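Local coordinates for protein catalase (Bacillus pumilus, PDB 4QOL) that breaks down hydrogen peroxide to water and oxygen with a haem cofactor and also shows peroxidase-like reactivity toward phenolic substrates, at residues H200-V205 with G324-D330; G129-F135 with M194-V199. All blocks are in the same frame, centred on the assembly; numbering follows the deposited sequence.

How the contacts relate
Both contacts are buried and share one antiparallel sheet of the catalase fold. They follow each other in the chain: segment 194-199 of contact 2 runs directly into segment 200-205 of contact 1, with centres about 16 Å apart. Contact 2 is the deeper, about 9 Å from the centre of the chain, against about 17 Å for contact 1. Their chemistry differs accordingly. Contact 1 joins two sheet strands by regular backbone bonds and holds a salt bridge at Glu329 and a His-carboxylate hydrogen bond at Asp330. It reaches the haem pocket through His200. Contact 2 has a single strand bridge and a serine hydroxyl bond, and meets the haem through Gly129, Asn130, Phe135 and Val199.

Contact 1: residues H200-V205 with G324-D330; sequences HTFRWV and GIEASED
Strands 202-205 and 325-327 run antiparallel, with their axes 4.7 Å apart at closest and at 146°. Arg203 and Glu326 form the hydrogen-bonded pair: Arg203 N donates to Glu326 O, and Glu326 N returns the bond to Arg203 O at 2.8 Å. Val205 N adds a bond to Gly324 O. The side chains of Trp204 and Ile325 lie side by side on one face of the sheet, pointing the same way. Ile325 CG1 touches the pyrrole part of the indole, 3.8 Å from Trp204 NE1, which itself bonds to Tyr216.

On the other face, the extended chain of Arg203 carries CG and CD past Ala327 O, which brings the guanidinium to Glu329. In this salt bridge NE and NH2 both grip one oxygen, side-on: Arg203 NE is 3.2 Å and Arg203 NH2 3.1 Å from Glu329 OE1. That oxygen lies in the guanidinium plane, while the carboxylate is turned 48° to it. An alanine here removes both donors to OE1 and would probably leave the buried Glu329 carboxylate without this charge mate.

Beyond the strands, Ser328 OG donates to Thr201 O at 2.7 Å and accepts from Asp330 N, an ST turn. His200 ND1 donates to Asp330 OD2 at 2.7 Å, with the oxygen at the ring edge but the ring nitrogen above the carboxylate plane. A water bonded to Thr201 N donates to the same OD2. Asp330 OD1 caps helix 331-348, and His200 NE2 bonds to Arg336 of that helix. Asp330 therefore ties a haem-pocket histidine to the start of the helix, and its negative charge probably polarises the imidazole.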
loop_
_atom_site.group_PDB
_atom_site.type_symbol
_atom_site.label_atom_id
_atom_site.label_comp_id
_atom_site.label_asym_id
_atom_site.label_seq_id
_atom_site.Cartn_x
_atom_site.Cartn_y
_atom_site.Cartn_z
ATOM N N HIS A 200 -10.192 -29.868 10.280
ATOM C CA HIS A 200 -8.975 -30.624 10.445
ATOM C C HIS A 200 -8.886 -31.328 11.778
ATOM O O HIS A 200 -9.453 -30.898 12.774
ATOM C CB HIS A 200 -7.728 -29.726 10.406
ATOM C CG HIS A 200 -7.697 -28.751 9.251
ATOM N ND1 HIS A 200 -7.436 -29.168 7.969
ATOM C CD2 HIS A 200 -7.842 -27.407 9.193
ATOM C CE1 HIS A 200 -7.494 -28.122 7.135
ATOM N NE2 HIS A 200 -7.772 -27.045 7.844
ATOM N N THR A 201 -8.163 -32.417 11.735
ATOM C CA THR A 201 -7.497 -33.034 12.910
ATOM C C THR A 201 -6.405 -32.089 13.377
ATOM O O THR A 201 -5.620 -31.569 12.581
ATOM C CB THR A 201 -6.908 -34.345 12.505
ATOM O OG1 THR A 201 -7.963 -35.204 11.986
ATOM C CG2 THR A 201 -6.207 -35.009 13.678
ATOM N N PHE A 202 -6.391 -31.827 14.689
ATOM C CA PHE A 202 -5.299 -31.171 15.336
ATOM C C PHE A 202 -4.643 -32.143 16.340
ATOM O O PHE A 202 -5.101 -33.255 16.528
ATOM C CB PHE A 202 -5.828 -29.934 16.091
ATOM C CG PHE A 202 -6.344 -28.878 15.174
ATOM C CD1 PHE A 202 -5.443 -27.940 14.603
ATOM C CD2 PHE A 202 -7.661 -28.855 14.785
ATOM C CE1 PHE A 202 -5.929 -27.000 13.645
ATOM C CE2 PHE A 202 -8.135 -27.914 13.869
ATOM C CZ PHE A 202 -7.285 -27.021 13.299
ATOM N N ARG A 203 -3.616 -31.667 16.955
ATOM C CA ARG A 203 -2.922 -32.425 18.012
ATOM C C ARG A 203 -3.158 -31.751 19.352
ATOM O O ARG A 203 -2.892 -30.527 19.475
ATOM C CB ARG A 203 -1.432 -32.479 17.704
ATOM C CG ARG A 203 -1.045 -33.402 16.564
ATOM C CD ARG A 203 0.509 -33.449 16.470
ATOM N NE ARG A 203 0.866 -34.474 15.520
ATOM C CZ ARG A 203 1.652 -35.525 15.752
ATOM N NH1 ARG A 203 2.330 -35.684 16.880
ATOM N NH2 ARG A 203 1.801 -36.384 14.780
ATOM N N TRP A 204 -3.541 -32.536 20.366
ATOM C CA TRP A 204 -3.627 -32.054 21.730
ATOM C C TRP A 204 -2.491 -32.685 22.490
ATOM O O TRP A 204 -2.267 -33.885 22.379
ATOM C CB TRP A 204 -4.972 -32.415 22.329
ATOM C CG TRP A 204 -6.001 -31.397 22.187
ATOM C CD1 TRP A 204 -5.993 -30.229 21.374
ATOM C CD2 TRP A 204 -7.254 -31.393 22.846
ATOM N NE1 TRP A 204 -7.163 -29.539 21.546
ATOM C CE2 TRP A 204 -7.970 -30.232 22.412
ATOM C CE3 TRP A 204 -7.851 -32.213 23.755
ATOM C CZ2 TRP A 204 -9.183 -29.889 22.928
ATOM C CZ3 TRP A 204 -9.154 -31.918 24.174
ATOM C CH2 TRP A 204 -9.783 -30.757 23.768
ATOM N N VAL A 205 -1.731 -31.875 23.215
ATOM C CA VAL A 205 -0.580 -32.326 23.923
ATOM C C VAL A 205 -0.799 -31.944 25.384
ATOM O O VAL A 205 -0.980 -30.782 25.691
ATOM C CB VAL A 205 0.745 -31.697 23.413
ATOM C CG1 VAL A 205 1.926 -32.368 24.122
ATOM C CG2 VAL A 205 0.851 -31.852 21.899
ATOM N N GLY A 324 -0.223 -26.588 24.112
ATOM C CA GLY A 324 -1.125 -27.759 24.246
ATOM C C GLY A 324 -2.001 -28.070 23.050
ATOM O O GLY A 324 -2.660 -29.089 22.996
ATOM N N ILE A 325 -2.033 -27.137 22.086
ATOM C CA ILE A 325 -2.793 -27.352 20.841
ATOM C C ILE A 325 -1.901 -27.050 19.667
ATOM O O ILE A 325 -1.369 -25.935 19.555
ATOM C CB ILE A 325 -4.001 -26.427 20.786
ATOM C CG1 ILE A 325 -4.882 -26.535 22.041
ATOM C CG2 ILE A 325 -4.883 -26.767 19.582
ATOM C CD1 ILE A 325 -6.089 -25.612 22.151
ATOM N N GLU A 326 -1.701 -28.061 18.832
ATOM C CA GLU A 326 -0.746 -28.018 17.737
ATOM C C GLU A 326 -1.389 -28.419 16.400
ATOM O O GLU A 326 -2.433 -29.056 16.380
ATOM C CB GLU A 326 0.442 -28.917 18.063
ATOM C CG GLU A 326 1.248 -28.313 19.214
ATOM C CD GLU A 326 2.453 -29.078 19.647
ATOM O OE1 GLU A 326 2.974 -29.870 18.848
ATOM O OE2 GLU A 326 2.902 -28.833 20.807
ATOM N N ALA A 327 -0.735 -28.036 15.295
ATOM C CA ALA A 327 -1.183 -28.486 13.962
ATOM C C ALA A 327 -0.988 -29.978 13.837
ATOM O O ALA A 327 -0.080 -30.566 14.468
ATOM C CB ALA A 327 -0.419 -27.747 12.863
ATOM N N SER A 328 -1.821 -30.643 13.086
ATOM C CA SER A 328 -1.455 -31.932 12.587
ATOM C C SER A 328 -0.729 -31.771 11.247
ATOM O O SER A 328 -0.707 -30.669 10.628
ATOM C CB SER A 328 -2.667 -32.816 12.398
ATOM O OG SER A 328 -3.440 -32.456 11.231
ATOM N N GLU A 329 -0.324 -32.923 10.733
ATOM C CA GLU A 329 0.307 -33.066 9.414
ATOM C C GLU A 329 -0.586 -32.847 8.175
ATOM O O GLU A 329 -0.089 -32.820 7.054
ATOM C CB GLU A 329 0.989 -34.444 9.423
ATOM C CG GLU A 329 0.047 -35.533 9.950
ATOM C CD GLU A 329 0.034 -35.883 11.526
ATOM O OE1 GLU A 329 0.161 -35.109 12.512
ATOM O OE2 GLU A 329 -0.224 -37.081 11.846
ATOM N N ASP A 330 -1.872 -32.618 8.385
ATOM C CA ASP A 330 -2.852 -32.400 7.319
ATOM C C ASP A 330 -2.289 -31.337 6.314
ATOM O O ASP A 330 -2.001 -30.242 6.751
ATOM C CB ASP A 330 -4.140 -31.977 8.038
ATOM C CG ASP A 330 -5.296 -31.531 7.093
ATOM O OD1 ASP A 330 -5.014 -30.900 6.076
ATOM O OD2 ASP A 330 -6.468 -31.652 7.515
HETATM O O HOH W 1 -7.265 -33.597 9.286
#

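Contact 2: residues G129-F135 with M194-V199; sequences GNNLPIF and MRGSGV. With HEM (protoporphyrin IX containing Fe), chain E.
Ser197 OG donates to Asn131 O at 2.7 Å, a hydroxyl bond that approaches from above the carbonyl plane. The hydroxyl is directed there because OG stands beside the backbone N, anti to the carbonyl carbon (chi1 -56°). Pro133 packs against the same side chain, and its CA lies 3.5 Å from Ser197 CB, a tight fit. Through their backbones, Asn130 and Ser197 make a single antiparallel bridge. Asn130 N donates to Ser197 O at 3.2 Å, and the return bond from Ser197 N is weak.

Asn131 CB meets Met194 CG at 3.7 Å. Its amide ND2 and Arg195 N share a water, while Asn131 OD1 bonds to Arg112. The aliphatic part of Arg195 runs beside Asn131 O, and its guanidinium forms a salt bridge with Glu185.

At the haem end, Val199 puts its two methyls to different uses. CG1 lies against the backbone at Pro133 O and Ile134 C, with Phe135 CB more distant. CG2 lies between the chain and the cofactor, 3.3 Å from Leu132 O and 3.4 Å from haem CBC. The haem methyl CMC sits over one face of the Phe135 ring, offset toward its rim and 3.5 Å above its plane. Asn130 CG stands 3.3 Å from haem CAC. The bridge thus borders the haem vinyl, the hydroxyl bond lies on its far side, and the cofactor meets two apolar side chains and one amide.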
loop_
_atom_site.group_PDB
_atom_site.type_symbol
_atom_site.label_atom_id
_atom_site.label_comp_id
_atom_site.label_asym_id
_atom_site.label_seq_id
_atom_site.Cartn_x
_atom_site.Cartn_y
_atom_site.Cartn_z
ATOM N N GLY A 129 -12.965 -22.330 11.721
ATOM C CA GLY A 129 -13.757 -23.432 11.217
ATOM C C GLY A 129 -14.694 -23.074 10.076
ATOM O O GLY A 129 -14.830 -21.915 9.659
ATOM N N ASN A 130 -15.458 -24.067 9.632
ATOM C CA ASN A 130 -16.617 -23.905 8.763
ATOM C C ASN A 130 -17.781 -24.668 9.355
ATOM O O ASN A 130 -17.563 -25.514 10.241
ATOM C CB ASN A 130 -16.347 -24.486 7.342
ATOM C CG ASN A 130 -15.705 -23.522 6.374
ATOM O OD1 ASN A 130 -15.676 -22.298 6.548
ATOM N ND2 ASN A 130 -15.250 -24.095 5.246
ATOM N N ASN A 131 -18.971 -24.480 8.872
ATOM C CA ASN A 131 -20.113 -25.354 9.294
ATOM C C ASN A 131 -19.926 -26.794 8.886
ATOM O O ASN A 131 -19.987 -27.698 9.734
ATOM C CB ASN A 131 -21.487 -24.811 8.822
ATOM C CG ASN A 131 -21.672 -24.829 7.312
ATOM O OD1 ASN A 131 -20.727 -24.618 6.565
ATOM N ND2 ASN A 131 -22.926 -25.031 6.868
ATOM N N LEU A 132 -19.673 -27.044 7.594
ATOM C CA LEU A 132 -19.484 -28.398 7.156
ATOM C C LEU A 132 -18.138 -28.974 7.701
ATOM O O LEU A 132 -17.144 -28.270 7.778
ATOM C CB LEU A 132 -19.521 -28.494 5.626
ATOM C CG LEU A 132 -20.721 -27.814 5.000
ATOM C CD1 LEU A 132 -20.638 -27.905 3.492
ATOM C CD2 LEU A 132 -22.040 -28.436 5.467
ATOM N N PRO A 133 -18.097 -30.271 7.953
ATOM C CA PRO A 133 -16.939 -30.816 8.705
ATOM C C PRO A 133 -15.776 -31.375 7.892
ATOM O O PRO A 133 -14.740 -31.868 8.529
ATOM C CB PRO A 133 -17.554 -31.961 9.531
ATOM C CG PRO A 133 -18.625 -32.457 8.644
ATOM C CD PRO A 133 -19.223 -31.198 8.016
ATOM N N ILE A 134 -15.877 -31.294 6.580
ATOM C CA ILE A 134 -14.843 -31.721 5.643
ATOM C C ILE A 134 -14.579 -30.658 4.620
ATOM O O ILE A 134 -15.190 -29.604 4.635
ATOM C CB ILE A 134 -15.214 -33.022 4.941
ATOM C CG1 ILE A 134 -16.581 -32.896 4.296
ATOM C CG2 ILE A 134 -15.268 -34.164 5.929
ATOM C CD1 ILE A 134 -16.860 -33.998 3.372
ATOM N N PHE A 135 -13.644 -30.911 3.714
ATOM C CA PHE A 135 -13.353 -29.986 2.658
ATOM C C PHE A 135 -13.289 -30.656 1.288
ATOM O O PHE A 135 -13.256 -31.874 1.181
ATOM C CB PHE A 135 -12.033 -29.224 2.947
ATOM C CG PHE A 135 -12.034 -27.842 2.471
ATOM C CD1 PHE A 135 -12.934 -26.941 2.970
ATOM C CD2 PHE A 135 -11.131 -27.407 1.513
ATOM C CE1 PHE A 135 -13.003 -25.641 2.502
ATOM C CE2 PHE A 135 -11.143 -26.101 1.055
ATOM C CZ PHE A 135 -12.038 -25.197 1.590
ATOM N N MET A 194 -26.988 -23.340 12.835
ATOM C CA MET A 194 -25.942 -23.804 11.948
ATOM C C MET A 194 -24.895 -24.558 12.750
ATOM O O MET A 194 -24.601 -24.176 13.883
ATOM C CB MET A 194 -25.289 -22.564 11.323
ATOM C CG MET A 194 -24.253 -22.828 10.306
ATOM S SD MET A 194 -23.592 -21.288 9.569
ATOM C CE MET A 194 -22.427 -20.709 10.800
ATOM N N ARG A 195 -24.376 -25.619 12.141
ATOM C CA ARG A 195 -23.287 -26.425 12.666
ATOM C C ARG A 195 -21.967 -25.646 12.628
ATOM O O ARG A 195 -21.854 -24.669 11.879
ATOM C CB ARG A 195 -23.154 -27.631 11.746
ATOM C CG ARG A 195 -22.303 -28.755 12.207
ATOM C CD ARG A 195 -22.143 -29.790 11.104
ATOM N NE ARG A 195 -23.416 -30.233 10.506
ATOM C CZ ARG A 195 -24.091 -31.339 10.830
ATOM N NH1 ARG A 195 -23.638 -32.176 11.738
ATOM N NH2 ARG A 195 -25.235 -31.629 10.211
ATOM N N GLY A 196 -21.008 -26.054 13.493
ATOM C CA GLY A 196 -19.636 -25.611 13.341
ATOM C C GLY A 196 -18.676 -26.769 13.450
ATOM O O GLY A 196 -18.975 -27.759 14.114
ATOM N N SER A 197 -17.534 -26.682 12.729
ATOM C CA SER A 197 -16.587 -27.764 12.654
ATOM C C SER A 197 -15.154 -27.201 12.630
ATOM O O SER A 197 -14.907 -26.271 11.912
ATOM C CB SER A 197 -16.816 -28.565 11.381
ATOM O OG SER A 197 -18.164 -29.028 11.302
ATOM N N GLY A 198 -14.186 -27.839 13.313
ATOM C CA GLY A 198 -12.790 -27.427 13.083
ATOM C C GLY A 198 -12.268 -27.959 11.766
ATOM O O GLY A 198 -11.269 -27.421 11.246
ATOM N N VAL A 199 -12.968 -28.979 11.207
ATOM C CA VAL A 199 -12.605 -29.666 9.946
ATOM C C VAL A 199 -11.355 -30.491 10.053
ATOM O O VAL A 199 -11.433 -31.732 10.034
ATOM C CB VAL A 199 -12.545 -28.708 8.697
ATOM C CG1 VAL A 199 -12.152 -29.465 7.424
ATOM C CG2 VAL A 199 -13.887 -28.030 8.493
HETATM C CHA HEM E . -10.698 -16.874 5.219
HETATM C CHB HEM E . -7.147 -19.162 2.834
HETATM C CHC HEM E . -9.342 -23.503 3.899
HETATM C CHD HEM E . -12.377 -21.111 6.823
HETATM C C1A HEM E . -9.572 -17.127 4.451
HETATM C C2A HEM E . -8.716 -16.134 3.876
HETATM C C3A HEM E . -7.720 -16.779 3.211
HETATM C C4A HEM E . -7.950 -18.158 3.375
HETATM C CMA HEM E . -6.502 -16.273 2.494
HETATM C CAA HEM E . -8.899 -14.660 4.050
HETATM C CBA HEM E . -8.537 -14.362 5.520
HETATM C CGA HEM E . -8.491 -12.907 5.801
HETATM O O1A HEM E . -8.463 -12.543 6.994
HETATM O O2A HEM E . -8.375 -12.068 4.879
HETATM C C1B HEM E . -7.498 -20.537 2.930
HETATM C C2B HEM E . -6.709 -21.563 2.321
HETATM C C3B HEM E . -7.306 -22.768 2.586
HETATM C C4B HEM E . -8.475 -22.492 3.434
HETATM C CMB HEM E . -5.444 -21.318 1.538
HETATM C CAB HEM E . -6.882 -24.121 2.220
HETATM C CBB HEM E . -5.633 -24.317 1.790
HETATM C C1C HEM E . -10.366 -23.218 4.804
HETATM C C2C HEM E . -10.973 -24.170 5.590
HETATM C C3C HEM E . -11.844 -23.499 6.392
HETATM C C4C HEM E . -11.717 -22.109 6.159
HETATM C CMC HEM E . -10.752 -25.661 5.453
HETATM C CAC HEM E . -12.612 -24.072 7.445
HETATM C CBC HEM E . -12.147 -25.175 8.007
HETATM C C1D HEM E . -12.123 -19.752 6.581
HETATM C C2D HEM E . -12.904 -18.706 7.240
HETATM C C3D HEM E . -12.479 -17.521 6.790
HETATM C C4D HEM E . -11.411 -17.853 5.852
HETATM C CMD HEM E . -13.999 -19.001 8.222
HETATM C CAD HEM E . -12.961 -16.148 7.185
HETATM C CBD HEM E . -12.252 -15.809 8.516
HETATM C CGD HEM E . -12.788 -14.456 8.884
HETATM O O1D HEM E . -13.874 -14.424 9.452
HETATM O O2D HEM E . -12.157 -13.397 8.625
HETATM N NA HEM E . -9.070 -18.399 4.160
HETATM N NB HEM E . -8.512 -21.155 3.564
HETATM N NC HEM E . -10.762 -21.960 5.201
HETATM N ND HEM E . -11.233 -19.212 5.755
HETATM FE FE HEM E . -9.930 -20.150 4.704
HETATM O O HOH W 2 -24.865 -25.948 9.253
#